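Uncharacterized ACR, COG1565 superfamily (Burkholderia thailandensis, PDB 4F3N) is of unknown function but belongs to a methyltransferase superfamily, probably using S-adenosylmethionine and perhaps methylating protein arginines symmetrically. Local coordinates at residues 48-53 and 329-334; 144-149 and 180-185; 215-220 and 276-281; 223-228 and 270-275; 318-323 and 333-338. All coordinates share one frame; numbering follows the deposited sequence.

Contact 1 (48-53 and 329-334); sequences PVPGPD and FVYPGL
Pro50 lies over one face of the Tyr331 ring, a proline-aromatic CH-pi contact between the N-terminal arm and a loop almost three hundred residues further on. Pro50 CD is 3.6 Å from the centroid of that ring, 22° off its normal, and is displaced toward the rim that carries the hydroxyl, so that it comes closest to Tyr331 CZ at 3.3 Å. The Tyr331 ring reaches this place with CG beside the backbone N (chi1 -65°).

Apolar contact continues along the proline. Pro50 CG meets Leu334 CD1 at 3.4 Å, tighter than usual for two carbons, so the proline ring touches the leucine as well as the tyrosine. A type II turn from Tyr331 to Leu334, closed by Leu334 N to Tyr331 O at 2.9 Å, brings these two side chains to the same proline.

The polar atoms near the tyrosine make only van der Waals contact with the other segment. Pro48 O is 3.6 Å from Tyr331 CE2, and its hydrogen-bond partner is Tyr320 OH; Tyr331 OH rests 3.8 Å from Val49 CA. The chemistry implies that between these two segments the attraction is probably dispersion and CH-pi, with the Pro48 O bond to Tyr320 adding a polar tie nearby.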
# COMPACT_ATOMS: atom_id res chain seq x y z
N PRO A 48 23.43 4.29 -11.75
CA PRO A 48 23.33 5.15 -12.94
C PRO A 48 22.99 6.58 -12.57
O PRO A 48 22.24 6.84 -11.61
CB PRO A 48 22.21 4.52 -13.72
CG PRO A 48 22.23 3.09 -13.31
CD PRO A 48 22.51 3.14 -11.85
N VAL A 49 23.58 7.51 -13.30
CA VAL A 49 23.34 8.92 -13.11
C VAL A 49 22.16 9.33 -13.97
O VAL A 49 22.13 9.03 -15.18
CB VAL A 49 24.57 9.71 -13.53
CG1 VAL A 49 24.31 11.20 -13.40
CG2 VAL A 49 25.78 9.25 -12.70
N PRO A 50 21.16 10.02 -13.38
CA PRO A 50 20.02 10.46 -14.21
C PRO A 50 20.38 11.52 -15.25
O PRO A 50 21.40 12.19 -15.11
CB PRO A 50 19.04 11.11 -13.20
CG PRO A 50 19.65 10.95 -11.87
CD PRO A 50 21.04 10.44 -11.97
N GLY A 51 19.51 11.69 -16.22
CA GLY A 51 19.62 12.76 -17.20
C GLY A 51 19.58 14.16 -16.59
O GLY A 51 19.16 14.34 -15.44
N PRO A 52 20.01 15.17 -17.37
CA PRO A 52 20.10 16.52 -16.84
C PRO A 52 18.80 17.03 -16.19
O PRO A 52 18.86 17.67 -15.15
CB PRO A 52 20.42 17.35 -18.09
CG PRO A 52 21.22 16.41 -18.92
CD PRO A 52 20.51 15.10 -18.76
N ASP A 53 17.66 16.76 -16.80
CA ASP A 53 16.41 17.36 -16.32
C ASP A 53 15.96 16.70 -15.00
O ASP A 53 15.59 17.41 -14.04
CB ASP A 53 15.34 17.30 -17.39
CG ASP A 53 15.70 18.12 -18.63
OD1 ASP A 53 16.61 19.00 -18.56
OD2 ASP A 53 15.03 17.92 -19.67
N PHE A 329 18.46 8.01 0.62
CA PHE A 329 19.06 9.29 0.31
C PHE A 329 19.58 9.31 -1.14
O PHE A 329 20.02 10.34 -1.63
CB PHE A 329 20.19 9.55 1.31
CG PHE A 329 19.72 9.54 2.74
CD1 PHE A 329 18.55 10.22 3.10
CD2 PHE A 329 20.41 8.85 3.68
CE1 PHE A 329 18.08 10.20 4.41
CE2 PHE A 329 19.97 8.84 4.99
CZ PHE A 329 18.81 9.50 5.34
N VAL A 330 19.48 8.19 -1.83
CA VAL A 330 19.77 8.16 -3.30
C VAL A 330 18.72 8.98 -4.08
O VAL A 330 17.50 8.80 -3.91
CB VAL A 330 19.84 6.70 -3.82
CG1 VAL A 330 19.78 6.65 -5.36
CG2 VAL A 330 21.07 5.99 -3.26
N TYR A 331 19.20 9.87 -4.93
CA TYR A 331 18.40 10.69 -5.84
C TYR A 331 16.97 10.96 -5.35
O TYR A 331 16.01 10.40 -5.89
CB TYR A 331 18.40 10.08 -7.25
CG TYR A 331 19.77 10.08 -7.88
CD1 TYR A 331 20.44 11.29 -8.09
CD2 TYR A 331 20.42 8.90 -8.19
CE1 TYR A 331 21.72 11.30 -8.62
CE2 TYR A 331 21.69 8.90 -8.73
CZ TYR A 331 22.34 10.10 -8.92
OH TYR A 331 23.61 10.11 -9.48
N PRO A 332 16.83 11.82 -4.32
CA PRO A 332 15.51 12.21 -3.86
C PRO A 332 14.57 12.60 -5.03
O PRO A 332 14.93 13.40 -5.89
CB PRO A 332 15.78 13.43 -2.97
CG PRO A 332 17.13 13.18 -2.43
CD PRO A 332 17.90 12.51 -3.57
N GLY A 333 13.39 12.03 -5.02
CA GLY A 333 12.40 12.33 -6.06
C GLY A 333 12.45 11.37 -7.23
O GLY A 333 11.51 11.38 -8.06
N LEU A 334 13.52 10.59 -7.36
CA LEU A 334 13.69 9.70 -8.52
C LEU A 334 13.61 8.22 -8.17
O LEU A 334 13.76 7.36 -9.04
CB LEU A 334 15.00 9.97 -9.25
CG LEU A 334 15.25 11.42 -9.66
CD1 LEU A 334 16.60 11.52 -10.41
CD2 LEU A 334 14.12 11.97 -10.53

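Contact 2 (144-149 and 180-185); sequences FGAGTG and ARQRET
Gln182 and Thr185, on helix 179-189, grip the backbone of the glycine-rich loop 144-149. That loop follows strand 140-144 and leads into helix 150-161, a strand-turn-helix arrangement consistent with the cofactor-binding loop of a Rossmann-like methyltransferase. The side chain of Asn214, seen to bind S-adenosyl-L-homocysteine in this protein, though none is bound here, is about 8 Å from Gly147.

Hydrogen bonding comes first. The amide nitrogen Gln182 NE2 serves two loop carbonyls, Gly145 O and Gly147 O, each at 2.9 Å. The bond to Gly147 O is the straighter, 157° at the hydrogen, although the donor sits well above the plane of that carbonyl; toward Gly145 O the angle falls to 141°. At the other end of the same amide, Gln182 OE1 accepts from Trp199 NE1, which fixes the rotation of the group and makes Trp199 a second-shell support for the loop. A third loop carbonyl, Thr148 O, accepts from Thr185 OG1 at 2.7 Å and also receives Gln182 CA as a CA-H...O contact.

Close packing forms the second group. Gly149 CA lies 4.3 Å from Gln182 CA, an approach suited to a residue without a side chain, and Ala146 CB touches the Gln182 amide.

The last interaction is peripheral. Arg181, its CG anti to the backbone N (chi1 -174°), runs alongside Thr148 in the same direction, and the methyl Thr148 CG2 lies over one face of the guanidinium, 3.4 Å from Arg181 NH1.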
# COMPACT_ATOMS: atom_id res chain seq x y z
N PHE A 144 -8.43 4.05 -3.33
CA PHE A 144 -7.50 5.11 -2.90
C PHE A 144 -6.23 4.91 -3.67
O PHE A 144 -5.73 3.80 -3.75
CB PHE A 144 -7.24 5.04 -1.37
CG PHE A 144 -6.33 6.16 -0.86
CD1 PHE A 144 -6.85 7.38 -0.48
CD2 PHE A 144 -4.95 6.00 -0.86
CE1 PHE A 144 -6.01 8.41 -0.05
CE2 PHE A 144 -4.08 7.01 -0.43
CZ PHE A 144 -4.62 8.24 -0.04
N GLY A 145 -5.69 6.03 -4.21
CA GLY A 145 -4.44 6.06 -4.97
C GLY A 145 -4.71 5.73 -6.43
O GLY A 145 -4.96 6.61 -7.23
N ALA A 146 -4.73 4.43 -6.71
CA ALA A 146 -5.22 3.79 -7.96
C ALA A 146 -4.15 3.64 -9.02
O ALA A 146 -4.40 3.12 -10.11
CB ALA A 146 -6.50 4.42 -8.53
N GLY A 147 -2.91 4.05 -8.68
CA GLY A 147 -1.81 3.89 -9.67
C GLY A 147 -2.08 4.53 -11.02
O GLY A 147 -2.44 5.70 -11.09
N THR A 148 -1.87 3.81 -12.11
CA THR A 148 -2.22 4.32 -13.44
C THR A 148 -3.64 3.87 -13.90
O THR A 148 -4.00 4.07 -15.06
CB THR A 148 -1.21 3.92 -14.49
OG1 THR A 148 -1.19 2.50 -14.61
CG2 THR A 148 0.20 4.47 -14.15
N GLY A 149 -4.42 3.31 -12.97
CA GLY A 149 -5.78 2.97 -13.26
C GLY A 149 -6.02 1.58 -13.82
O GLY A 149 -7.13 1.27 -14.22
N ALA A 180 -4.80 12.09 -14.60
CA ALA A 180 -4.70 12.18 -16.06
C ALA A 180 -4.37 10.84 -16.69
O ALA A 180 -5.03 10.43 -17.64
CB ALA A 180 -3.66 13.26 -16.50
N ARG A 181 -3.35 10.16 -16.16
CA ARG A 181 -3.01 8.85 -16.70
C ARG A 181 -4.10 7.81 -16.45
O ARG A 181 -4.39 6.99 -17.32
CB ARG A 181 -1.65 8.35 -16.19
CG ARG A 181 -1.20 7.06 -16.86
CD ARG A 181 0.13 7.20 -17.59
NE ARG A 181 0.73 5.89 -17.88
CZ ARG A 181 1.78 5.34 -17.26
NH1 ARG A 181 2.40 5.96 -16.24
NH2 ARG A 181 2.22 4.13 -17.64
N GLN A 182 -4.73 7.86 -15.27
CA GLN A 182 -5.82 6.95 -14.95
C GLN A 182 -6.99 7.09 -15.95
O GLN A 182 -7.53 6.10 -16.44
CB GLN A 182 -6.34 7.20 -13.53
CG GLN A 182 -5.31 6.85 -12.47
CD GLN A 182 -5.61 7.38 -11.08
OE1 GLN A 182 -6.55 8.17 -10.89
NE2 GLN A 182 -4.81 6.94 -10.09
N ARG A 183 -7.34 8.33 -16.27
CA ARG A 183 -8.41 8.63 -17.20
C ARG A 183 -8.09 8.08 -18.59
O ARG A 183 -8.94 7.51 -19.24
CB ARG A 183 -8.60 10.16 -17.27
CG ARG A 183 -9.60 10.64 -18.30
CD ARG A 183 -9.81 12.14 -18.08
NE ARG A 183 -10.79 12.66 -18.99
CZ ARG A 183 -10.50 13.26 -20.13
NH1 ARG A 183 -9.23 13.47 -20.47
NH2 ARG A 183 -11.46 13.70 -20.91
N GLU A 184 -6.83 8.21 -19.00
CA GLU A 184 -6.36 7.67 -20.28
C GLU A 184 -6.49 6.15 -20.32
O GLU A 184 -7.02 5.61 -21.28
CB GLU A 184 -4.90 8.06 -20.49
CG GLU A 184 -4.40 7.80 -21.91
CD GLU A 184 -2.90 7.97 -22.06
OE1 GLU A 184 -2.19 8.28 -21.06
OE2 GLU A 184 -2.41 7.74 -23.19
N THR A 185 -6.05 5.49 -19.24
CA THR A 185 -6.09 4.03 -19.10
C THR A 185 -7.55 3.55 -19.16
O THR A 185 -7.88 2.62 -19.88
CB THR A 185 -5.45 3.58 -17.77
OG1 THR A 185 -4.06 3.93 -17.75
CG2 THR A 185 -5.58 2.07 -17.55

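Contact 3 (215-220 and 276-281); sequences EVLDAM and DAAVAF
Met220 CE sits squarely over the Phe281 ring, 3.5 Å from its centroid and only 13° off the normal, and this methyl-to-face contact is the centre of the interface. The sulfur follows more obliquely: Met220 SD is 4.4 Å from the same Phe281 centroid, completing a Met-aromatic contact. An extended thioether chain carries the methyl to the ring, and the two side chains meet at about a right angle.

Leu217 reaches the same ring with one branch. Its CD2 touches Phe281 CD2 at 3.7 Å and lies 4.2 Å from Ala278 CB. The small alanines keep the first turn of the helix close: Met220 SD is 4.0 Å from Ala278 CA, and Met220 CB is 4.3 Å from Ala277 CB.

Further out, a short 3-10 turn over residues 217-219 sets Leu217 and Met220 on the side facing the helix. Phe296, on strand 293-298, packs against both Leu217 and Phe281, while Phe144 meets the Phe281 ring with the planes at about 55°. Near the helix start, Asp276 is held by a salt bridge to Arg260.

What results is an apolar cluster in which helix 276-288 packs on the loop leaving strand 210-214 and on the neighbouring sheet, just beyond the S-adenosyl-L-homocysteine contact Asn214, as befits the alpha/beta core of a Rossmann-like methyltransferase.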
# COMPACT_ATOMS: atom_id res chain seq x y z
N GLU A 215 -1.62 -1.86 -2.50
CA GLU A 215 -0.29 -1.30 -2.36
C GLU A 215 -0.26 0.21 -2.10
O GLU A 215 0.56 0.93 -2.69
CB GLU A 215 0.54 -1.69 -3.60
CG GLU A 215 0.95 -3.13 -3.52
CD GLU A 215 1.92 -3.51 -4.63
OE1 GLU A 215 3.03 -3.04 -4.58
OE2 GLU A 215 1.49 -4.21 -5.55
N VAL A 216 -1.15 0.68 -1.22
CA VAL A 216 -1.11 2.06 -0.81
C VAL A 216 -0.59 2.24 0.61
O VAL A 216 0.07 3.27 0.87
CB VAL A 216 -2.48 2.79 -0.99
CG1 VAL A 216 -2.87 2.78 -2.48
CG2 VAL A 216 -3.58 2.17 -0.20
N LEU A 217 -0.82 1.28 1.50
CA LEU A 217 -0.33 1.40 2.87
C LEU A 217 1.19 1.41 2.94
O LEU A 217 1.79 2.19 3.76
CB LEU A 217 -0.89 0.30 3.75
CG LEU A 217 -2.42 0.28 3.97
CD1 LEU A 217 -2.78 -0.93 4.82
CD2 LEU A 217 -3.00 1.58 4.58
N ASP A 218 1.83 0.65 2.03
CA ASP A 218 3.28 0.52 2.01
C ASP A 218 4.01 1.81 1.63
O ASP A 218 5.20 1.90 1.87
CB ASP A 218 3.73 -0.65 1.12
CG ASP A 218 3.39 -0.44 -0.32
OD1 ASP A 218 3.75 0.63 -0.86
OD2 ASP A 218 2.76 -1.33 -0.96
N ALA A 219 3.29 2.78 1.08
CA ALA A 219 3.95 4.03 0.58
C ALA A 219 3.61 5.22 1.45
O ALA A 219 4.02 6.35 1.15
CB ALA A 219 3.54 4.31 -0.84
N MET A 220 2.90 4.96 2.54
CA MET A 220 2.63 6.02 3.51
C MET A 220 3.83 6.23 4.44
O MET A 220 4.54 5.28 4.78
CB MET A 220 1.36 5.72 4.25
CG MET A 220 0.20 5.72 3.27
SD MET A 220 -1.39 5.45 4.00
CE MET A 220 -2.46 5.46 2.57
N ASP A 276 2.55 5.10 11.92
CA ASP A 276 1.50 6.02 12.41
C ASP A 276 0.61 6.53 11.25
O ASP A 276 -0.62 6.63 11.43
CB ASP A 276 2.06 7.21 13.19
CG ASP A 276 2.71 6.81 14.51
OD1 ASP A 276 2.21 5.93 15.20
OD2 ASP A 276 3.72 7.41 14.89
N ALA A 277 1.20 6.84 10.10
CA ALA A 277 0.43 7.45 9.01
C ALA A 277 -0.56 6.45 8.44
O ALA A 277 -1.70 6.79 8.14
CB ALA A 277 1.32 7.99 7.91
N ALA A 278 -0.11 5.23 8.25
CA ALA A 278 -1.01 4.16 7.78
C ALA A 278 -2.13 3.85 8.75
O ALA A 278 -3.28 3.61 8.36
CB ALA A 278 -0.22 2.89 7.44
N VAL A 279 -1.78 3.79 10.04
CA VAL A 279 -2.77 3.61 11.08
C VAL A 279 -3.84 4.73 11.04
O VAL A 279 -5.07 4.46 11.11
CB VAL A 279 -2.08 3.43 12.48
CG1 VAL A 279 -3.05 3.67 13.63
CG2 VAL A 279 -1.47 2.04 12.57
N ALA A 280 -3.39 5.98 10.92
CA ALA A 280 -4.24 7.15 10.88
C ALA A 280 -5.17 7.01 9.71
O ALA A 280 -6.37 7.29 9.82
CB ALA A 280 -3.41 8.41 10.73
N PHE A 281 -4.61 6.55 8.58
CA PHE A 281 -5.41 6.36 7.35
C PHE A 281 -6.49 5.32 7.48
O PHE A 281 -7.63 5.56 7.12
CB PHE A 281 -4.47 6.01 6.20
CG PHE A 281 -5.17 5.73 4.89
CD1 PHE A 281 -5.70 6.76 4.14
CD2 PHE A 281 -5.28 4.45 4.41
CE1 PHE A 281 -6.36 6.51 2.94
CE2 PHE A 281 -5.91 4.19 3.18
CZ PHE A 281 -6.45 5.22 2.47

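Contact 4 (223-228 and 270-275); sequences RLVAKQ and YVTETH
Val225 and Thr272 form the middle of an antiparallel strand pair, joined in both directions: Val225 N gives to Thr272 O at 2.8 Å, and Thr272 N to Val225 O at 3.0 Å. Arg223 and Thr274 make the next hydrogen-bonded pair. Thr274 N binds Arg223 O at 2.9 Å, whereas the return bond from Arg223 N to Thr274 O is longer, 3.1 Å, and more bent. Beyond the other end, Lys227 N reaches Tyr270 O at 2.9 Å.

Leu224 turns its backbone bonds to Arg235 and Ala226 turns its own to Cys233, both on strand 231-239, leaving CA-H...O contacts on this side.

Polar side-chain ends find partners elsewhere. Glu273 OE1 is hydrogen-bonded to Tyr306 OH, and its OE2 takes the backbone N of Thr315 and Leu316, so the buried carboxylate is well satisfied. Arg223 NE forms a salt bridge with Glu234, and Tyr270 OH binds His308 O.

On one face Val225 CG2 meets Thr272 CG2 at 3.5 Å; on the other Leu224 CD2 runs beside Glu273 CG at 3.7 Å. Strand 223-228 thus lies between two antiparallel neighbours in a sheet separate from the seven-stranded methyltransferase core.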
# COMPACT_ATOMS: atom_id res chain seq x y z
N ARG A 223 7.99 6.31 10.40
CA ARG A 223 9.09 6.80 11.22
C ARG A 223 10.03 5.62 11.45
O ARG A 223 9.63 4.46 11.37
CB ARG A 223 8.55 7.43 12.51
CG ARG A 223 7.95 8.81 12.25
CD ARG A 223 7.11 9.37 13.41
NE ARG A 223 7.87 10.26 14.26
CZ ARG A 223 7.68 11.59 14.37
NH1 ARG A 223 6.74 12.22 13.67
NH2 ARG A 223 8.44 12.30 15.19
N LEU A 224 11.29 5.90 11.70
CA LEU A 224 12.25 4.87 12.02
C LEU A 224 12.61 4.94 13.49
O LEU A 224 12.75 6.02 14.08
CB LEU A 224 13.49 5.04 11.16
CG LEU A 224 13.25 4.97 9.64
CD1 LEU A 224 14.49 5.27 8.81
CD2 LEU A 224 12.73 3.58 9.27
N VAL A 225 12.79 3.77 14.08
CA VAL A 225 13.12 3.72 15.50
C VAL A 225 14.29 2.77 15.67
O VAL A 225 14.41 1.78 14.94
CB VAL A 225 11.92 3.29 16.35
CG1 VAL A 225 10.80 4.34 16.25
CG2 VAL A 225 11.38 1.87 15.98
N ALA A 226 15.18 3.10 16.61
CA ALA A 226 16.40 2.32 16.79
C ALA A 226 16.58 2.01 18.26
O ALA A 226 16.39 2.87 19.11
CB ALA A 226 17.63 3.11 16.29
N LYS A 227 17.00 0.79 18.53
CA LYS A 227 17.22 0.33 19.92
C LYS A 227 18.63 0.61 20.34
O LYS A 227 19.57 -0.01 19.84
CB LYS A 227 16.96 -1.17 20.03
CG LYS A 227 17.13 -1.70 21.47
CD LYS A 227 16.00 -1.26 22.38
CE LYS A 227 16.16 -1.76 23.82
NZ LYS A 227 16.26 -3.24 23.90
N GLN A 228 18.77 1.57 21.25
CA GLN A 228 20.04 1.92 21.89
C GLN A 228 20.11 1.23 23.25
O GLN A 228 19.06 0.77 23.78
CB GLN A 228 20.15 3.44 22.10
CG GLN A 228 20.41 4.23 20.83
CD GLN A 228 20.65 5.71 21.09
OE1 GLN A 228 20.20 6.27 22.11
NE2 GLN A 228 21.35 6.36 20.17
N TYR A 270 18.99 -2.96 16.76
CA TYR A 270 17.76 -3.16 15.98
C TYR A 270 17.23 -1.85 15.47
O TYR A 270 17.15 -0.86 16.19
CB TYR A 270 16.73 -3.81 16.89
CG TYR A 270 15.62 -4.56 16.22
CD1 TYR A 270 15.63 -5.94 16.18
CD2 TYR A 270 14.54 -3.89 15.67
CE1 TYR A 270 14.60 -6.65 15.62
CE2 TYR A 270 13.50 -4.61 15.09
CZ TYR A 270 13.55 -5.99 15.07
OH TYR A 270 12.53 -6.74 14.47
N VAL A 271 16.83 -1.85 14.20
CA VAL A 271 16.29 -0.66 13.56
C VAL A 271 15.04 -1.12 12.82
O VAL A 271 15.07 -2.14 12.17
CB VAL A 271 17.30 0.03 12.62
CG1 VAL A 271 16.66 1.29 11.99
CG2 VAL A 271 18.53 0.46 13.40
N THR A 272 13.94 -0.39 12.97
CA THR A 272 12.69 -0.81 12.36
C THR A 272 11.77 0.40 12.15
O THR A 272 12.14 1.55 12.44
CB THR A 272 12.01 -1.92 13.19
OG1 THR A 272 11.01 -2.56 12.39
CG2 THR A 272 11.41 -1.35 14.54
N GLU A 273 10.58 0.14 11.63
CA GLU A 273 9.66 1.20 11.23
C GLU A 273 8.45 1.16 12.11
O GLU A 273 8.02 0.07 12.52
CB GLU A 273 9.15 0.97 9.80
CG GLU A 273 10.20 0.89 8.74
CD GLU A 273 10.88 -0.46 8.70
OE1 GLU A 273 10.20 -1.47 9.01
OE2 GLU A 273 12.08 -0.52 8.37
N THR A 274 7.91 2.35 12.41
CA THR A 274 6.55 2.51 12.86
C THR A 274 5.67 3.14 11.74
O THR A 274 6.17 3.83 10.83
CB THR A 274 6.44 3.31 14.17
OG1 THR A 274 6.86 4.65 13.96
CG2 THR A 274 7.33 2.67 15.26
N HIS A 275 4.37 2.87 11.84
CA HIS A 275 3.39 3.13 10.78
C HIS A 275 2.25 4.01 11.19
O HIS A 275 1.08 3.73 10.87
CB HIS A 275 2.85 1.81 10.23
CG HIS A 275 3.93 0.83 9.91
ND1 HIS A 275 4.42 0.01 10.83
CD2 HIS A 275 4.56 0.54 8.73
CE1 HIS A 275 5.37 -0.75 10.28
NE2 HIS A 275 5.46 -0.42 8.99

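Contact 5 (318-323 and 333-338); sequences CHYRHR and GLQDIT. With SO4 (sulfate ion), chain B.
His319 and Asp336 face each other as an antiparallel hydrogen-bonded pair, with His319 N to Asp336 O and Asp336 N to His319 O both at 3.2 Å, and Cys318 with Ile337 forms the non-hydrogen-bonded pair beside it.

On the Cys318 face, Gln335 lies across the neighbouring strand. Its amide comes within 3.6 Å of Cys318 CB through NE2, and OE1 is 3.4 Å from Tyr320 CB. The crowded chi1 of 66°, with CG between the backbone N and the carbonyl carbon, lays the chain over there. Gln335 OE1 accepts from His325 NE2 and Gln335 NE2 gives to Asp327 O, so both ends of the buried amide are fixed by strand 324-325 and the loop beyond it.

The opposite face carries His319 and Asp336, which lie side by side with ring and carboxylate planes 47° apart. The side chains do not bond to each other: His319 ND1 stays 4.0 Å from Asp336 OD2, and this buried nitrogen has no partner in the model.

Tyr320 turns a ring edge to Leu334 O. Where the strands diverge, a water joins them, accepting from Arg321 N and donating to Leu334 O at 2.7 Å. Outside, Arg321 holds a sulfate, probably from the crystallisation liquor, by NE to O3 at 3.0 Å and NH2 to O1 at 2.8 Å.

The chemistry implies an antiparallel strand pair whose few direct bonds are backbone ones, extended by a water and steadied by side chains whose polar ends bind beyond it.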
# COMPACT_ATOMS: atom_id res chain seq x y z
N CYS A 318 14.11 0.66 -0.99
CA CYS A 318 14.05 1.66 -2.02
C CYS A 318 14.25 1.00 -3.39
O CYS A 318 14.91 -0.04 -3.50
CB CYS A 318 15.13 2.72 -1.79
SG CYS A 318 15.11 3.38 -0.10
N HIS A 319 13.67 1.61 -4.42
CA HIS A 319 13.78 1.10 -5.77
C HIS A 319 14.16 2.21 -6.68
O HIS A 319 13.38 3.12 -6.88
CB HIS A 319 12.46 0.48 -6.23
CG HIS A 319 11.94 -0.54 -5.28
ND1 HIS A 319 11.15 -0.21 -4.23
CD2 HIS A 319 12.14 -1.91 -5.20
CE1 HIS A 319 10.86 -1.32 -3.52
NE2 HIS A 319 11.45 -2.35 -4.11
N TYR A 320 15.35 2.10 -7.26
CA TYR A 320 15.87 3.10 -8.18
C TYR A 320 16.18 2.39 -9.50
O TYR A 320 17.04 1.51 -9.54
CB TYR A 320 17.12 3.74 -7.59
CG TYR A 320 17.79 4.74 -8.53
CD1 TYR A 320 17.12 5.86 -8.97
CD2 TYR A 320 19.06 4.51 -9.03
CE1 TYR A 320 17.71 6.77 -9.85
CE2 TYR A 320 19.66 5.42 -9.89
CZ TYR A 320 18.98 6.53 -10.32
OH TYR A 320 19.59 7.44 -11.21
N ARG A 321 15.46 2.79 -10.56
CA ARG A 321 15.56 2.16 -11.88
C ARG A 321 15.38 0.65 -11.69
O ARG A 321 16.24 -0.16 -12.09
CB ARG A 321 16.88 2.49 -12.55
CG ARG A 321 17.10 3.99 -12.74
CD ARG A 321 18.54 4.28 -13.08
NE ARG A 321 18.90 4.00 -14.47
CZ ARG A 321 19.04 4.91 -15.45
NH1 ARG A 321 18.81 6.20 -15.22
NH2 ARG A 321 19.43 4.53 -16.67
N HIS A 322 14.30 0.29 -11.01
CA HIS A 322 13.99 -1.09 -10.67
C HIS A 322 15.25 -1.83 -10.24
O HIS A 322 15.65 -2.84 -10.84
CB HIS A 322 13.29 -1.77 -11.86
N ARG A 323 15.92 -1.29 -9.22
CA ARG A 323 16.98 -1.96 -8.48
C ARG A 323 16.65 -1.72 -7.01
O ARG A 323 16.54 -0.57 -6.58
CB ARG A 323 18.35 -1.39 -8.81
N GLY A 333 13.39 12.03 -5.02
CA GLY A 333 12.40 12.33 -6.06
C GLY A 333 12.45 11.37 -7.23
O GLY A 333 11.51 11.38 -8.06
N LEU A 334 13.52 10.59 -7.36
CA LEU A 334 13.69 9.70 -8.52
C LEU A 334 13.61 8.22 -8.17
O LEU A 334 13.76 7.36 -9.04
CB LEU A 334 15.00 9.97 -9.25
CG LEU A 334 15.25 11.42 -9.66
CD1 LEU A 334 16.60 11.52 -10.41
CD2 LEU A 334 14.12 11.97 -10.53
N GLN A 335 13.39 7.90 -6.89
CA GLN A 335 13.20 6.54 -6.49
C GLN A 335 12.02 6.42 -5.51
O GLN A 335 11.64 7.40 -4.85
CB GLN A 335 14.50 5.97 -5.87
CG GLN A 335 14.91 6.62 -4.55
CD GLN A 335 16.00 5.85 -3.83
OE1 GLN A 335 16.73 5.03 -4.42
NE2 GLN A 335 16.13 6.11 -2.51
N ASP A 336 11.49 5.21 -5.45
CA ASP A 336 10.41 4.81 -4.53
C ASP A 336 11.05 4.52 -3.17
O ASP A 336 12.19 4.10 -3.11
CB ASP A 336 9.81 3.50 -5.07
CG ASP A 336 8.47 3.18 -4.54
OD1 ASP A 336 7.95 3.94 -3.71
OD2 ASP A 336 7.95 2.14 -5.00
N ILE A 337 10.29 4.73 -2.10
CA ILE A 337 10.69 4.31 -0.76
C ILE A 337 9.45 3.64 -0.16
O ILE A 337 8.37 4.25 -0.16
CB ILE A 337 11.10 5.49 0.17
CG1 ILE A 337 12.24 6.34 -0.46
CG2 ILE A 337 11.54 4.92 1.53
CD1 ILE A 337 12.55 7.65 0.26
N THR A 338 9.56 2.39 0.27
CA THR A 338 8.40 1.70 0.83
C THR A 338 8.82 0.99 2.10
O THR A 338 9.98 0.77 2.36
CB THR A 338 7.80 0.62 -0.13
OG1 THR A 338 8.79 -0.38 -0.41
CG2 THR A 338 7.33 1.24 -1.42
S SO4 B . 19.33 0.99 -16.53
O1 SO4 B . 20.50 1.91 -16.58
O2 SO4 B . 19.74 -0.42 -16.75
O3 SO4 B . 18.72 1.12 -15.17
O4 SO4 B . 18.29 1.33 -17.55
O HOH W 1 13.62 5.06 -10.44

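Contact 1 opens near the N terminus and encloses contacts 2, 3 and 4 before it closes at 329-334, holding the N-terminal arm against the loop ahead of strand 336-342. Contact 2 closes first, a short loop joining the glycine-rich turn to helix 179-189. Contact 3 opens next, at 215-220, and surrounds contact 4, whose strand 271-274 runs almost directly into helix 276-288. Contact 5 comes last: it begins at 318-323 inside the loop of contact 1 and ends on the same stretch, sharing Gly333 and Leu334. Phe144 touches Val216, Met220 and Phe281, linking contacts 2 and 3 in the methyltransferase core, while Asp218 against Thr338 connects contact 3 to contact 5.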